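Local coordinates for protein agmatinase (Burkholderia thailandensis, PDB 4DZ4) that probably hydrolyses agmatine to putrescine and urea, as a manganese-dependent hydrolase of the arginase family with two metal ions per subunit, at residues A227-E230 / R231-I235. Sequence-based numbering, arbitrary orientation.
Sequences ATLE and RIESI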
ATOM      1  N   ALA B 227     -31.324  19.640  -6.984  1.00 18.63           N
ATOM      2  CA  ALA B 227     -32.207  19.962  -5.867  1.00 17.97           C
ATOM      3  C   ALA B 227     -31.416  20.472  -4.646  1.00 16.73           C
ATOM      4  O   ALA B 227     -31.826  21.409  -3.958  1.00 17.48           O
ATOM      5  CB  ALA B 227     -33.066  18.759  -5.502  1.00 18.25           C
ATOM      6  N   THR B 228     -30.255  19.863  -4.422  1.00 15.55           N
ATOM      7  CA  THR B 228     -29.401  20.224  -3.291  1.00 15.46           C
ATOM      8  C   THR B 228     -28.852  21.626  -3.510  1.00 16.88           C
ATOM      9  O   THR B 228     -28.909  22.486  -2.631  1.00 16.77           O
ATOM     10  CB  THR B 228     -28.233  19.227  -3.172  1.00 15.65           C
ATOM     11  OG1 THR B 228     -28.765  17.911  -2.936  1.00 15.44           O
ATOM     12  CG2 THR B 228     -27.305  19.620  -2.047  1.00 16.64           C
ATOM     13  N   LEU B 229     -28.336  21.838  -4.715  1.00 18.47           N
ATOM     14  CA  LEU B 229     -27.799  23.112  -5.106  1.00 21.44           C
ATOM     15  C   LEU B 229     -28.855  24.211  -4.955  1.00 22.06           C
ATOM     16  O   LEU B 229     -28.565  25.303  -4.464  1.00 23.24           O
ATOM     17  CB  LEU B 229     -27.318  22.977  -6.547  1.00 24.32           C
ATOM     18  CG  LEU B 229     -27.047  24.155  -7.429  1.00 28.67           C
ATOM     19  CD1 LEU B 229     -25.975  24.989  -6.732  1.00 30.08           C
ATOM     20  CD2 LEU B 229     -26.540  23.544  -8.721  1.00 31.95           C
ATOM     21  N   GLU B 230     -30.081  23.919  -5.371  1.00 22.45           N
ATOM     22  CA  GLU B 230     -31.148  24.919  -5.302  1.00 24.45           C
ATOM     23  C   GLU B 230     -31.568  25.225  -3.864  1.00 23.40           C
ATOM     24  O   GLU B 230     -31.857  26.380  -3.521  1.00 24.77           O
ATOM     25  CB  GLU B 230     -32.325  24.531  -6.216  1.00 26.99           C
ATOM     26  CG  GLU B 230     -31.922  24.578  -7.692  1.00 30.61           C
ATOM     27  CD  GLU B 230     -33.002  24.105  -8.653  1.00 35.05           C
ATOM     28  OE1 GLU B 230     -34.076  23.672  -8.182  1.00 36.08           O
ATOM     29  OE2 GLU B 230     -32.782  24.163  -9.887  1.00 38.96           O
ATOM     30  N   ARG B 231     -31.545  24.199  -3.009  1.00 20.66           N
ATOM     31  CA  ARG B 231     -31.840  24.399  -1.595  1.00 20.78           C
ATOM     32  C   ARG B 231     -30.750  25.268  -0.915  1.00 20.72           C
ATOM     33  O   ARG B 231     -31.082  26.159  -0.128  1.00 22.30           O
ATOM     34  CB  ARG B 231     -32.029  23.049  -0.861  1.00 20.53           C
ATOM     35  CG  ARG B 231     -32.383  23.181   0.624  1.00 22.80           C
ATOM     36  CD  ARG B 231     -33.723  23.874   0.889  1.00 27.20           C
ATOM     37  NE  ARG B 231     -34.833  23.082   0.368  1.00 29.09           N
ATOM     38  CZ  ARG B 231     -35.393  22.059   1.011  1.00 31.12           C
ATOM     39  NH1 ARG B 231     -34.971  21.712   2.222  1.00 32.31           N
ATOM     40  NH2 ARG B 231     -36.393  21.388   0.443  1.00 33.46           N
ATOM     41  N   ILE B 232     -29.474  25.008  -1.226  1.00 17.98           N
ATOM     42  CA  ILE B 232     -28.360  25.858  -0.755  1.00 17.81           C
ATOM     43  C   ILE B 232     -28.569  27.332  -1.138  1.00 19.57           C
ATOM     44  O   ILE B 232     -28.500  28.217  -0.284  1.00 19.52           O
ATOM     45  CB  ILE B 232     -26.968  25.353  -1.248  1.00 16.91           C
ATOM     46  CG1 ILE B 232     -26.653  23.968  -0.647  1.00 16.31           C
ATOM     47  CG2 ILE B 232     -25.883  26.395  -0.973  1.00 16.53           C
ATOM     48  CD1 ILE B 232     -25.516  23.215  -1.320  1.00 15.53           C
ATOM     49  N   GLU B 233     -28.865  27.580  -2.411  1.00 20.61           N
ATOM     50  CA  GLU B 233     -29.076  28.948  -2.899  1.00 22.40           C
ATOM     51  C   GLU B 233     -30.217  29.625  -2.153  1.00 22.58           C
ATOM     52  O   GLU B 233     -30.129  30.804  -1.772  1.00 23.16           O
ATOM     53  CB  GLU B 233     -29.405  28.927  -4.387  1.00 24.90           C
ATOM     54  CG  GLU B 233     -28.254  28.508  -5.272  1.00 26.09           C
ATOM     55  CD  GLU B 233     -28.645  28.599  -6.729  1.00 28.89           C
ATOM     56  OE1 GLU B 233     -29.436  27.745  -7.187  1.00 31.70           O
ATOM     57  OE2 GLU B 233     -28.201  29.546  -7.409  1.00 29.40           O
ATOM     58  N   SER B 234     -31.279  28.861  -1.913  1.00 22.63           N
ATOM     59  CA  SER B 234     -32.457  29.354  -1.220  1.00 23.32           C
ATOM     60  C   SER B 234     -32.140  29.764   0.223  1.00 22.62           C
ATOM     61  O   SER B 234     -32.626  30.778   0.727  1.00 22.87           O
ATOM     62  CB  SER B 234     -33.554  28.297  -1.215  1.00 24.07           C
ATOM     63  OG  SER B 234     -34.736  28.881  -0.705  1.00 26.94           O
ATOM     64  N   ILE B 235     -31.299  28.969   0.872  1.00 20.55           N
ATOM     65  CA  ILE B 235     -30.941  29.212   2.264  1.00 19.61           C
ATOM     66  C   ILE B 235     -30.012  30.431   2.429  1.00 19.17           C
ATOM     67  O   ILE B 235     -30.241  31.276   3.304  1.00 19.92           O
ATOM     68  CB  ILE B 235     -30.298  27.945   2.877  1.00 18.42           C
ATOM     69  CG1 ILE B 235     -31.380  26.885   3.097  1.00 18.23           C
ATOM     70  CG2 ILE B 235     -29.571  28.285   4.182  1.00 17.75           C
ATOM     71  CD1 ILE B 235     -30.882  25.461   3.246  1.00 17.57           C
TER
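A227 O accepts the backbone N-H of R231 at 3.0 Å, one helical turn later. R231 CB sits close to the carbonyl oxygens of both A227 and T228, while the rest of its chain, bent at chi2 and chi3, carries the guanidinium away from A227–E230; R231 also packs on W219 and L215. T228 O receives the straightest bond of the four, from I232 N at 2.9 Å with an N-H...O angle of 170°. The I232 side chain runs alongside that carbonyl: its CG1, placed beside its own backbone N by chi1 of -64°, comes to 3.3 Å from T228 O, and CD1 reaches on to T228 CG2 at 4.1 Å. T228 turns this methyl toward the isoleucine because CG2 stands anti to the backbone N; OG1 then falls on the N side and is bonded to G224 O, just ahead of the helix. This is the inner face of helix 225-236, which packs against the parallel sheet of the arginase-type alpha/beta fold: T228 and I232 both rest on V200 of strand 198-202, and the I232 side chain lies about 12 Å from that of D163, a ligand of both manganese ions. L229 O takes the N-H of E233 at 3.1 Å, and E233 CG rides close beside this oxygen. The leucine side chain packs on L278, which I232 touches too. E230 O is bonded to S234 N, with S234 CB alongside. On this more exposed face E230 CG approaches E233 OE1 to 4.1 Å, while the carboxylates, their planes 35° apart, stay separated: E230 OE2 and E233 OE1 are 5.6 Å from each other, a spacing that probably keeps the repulsion between like charges modest.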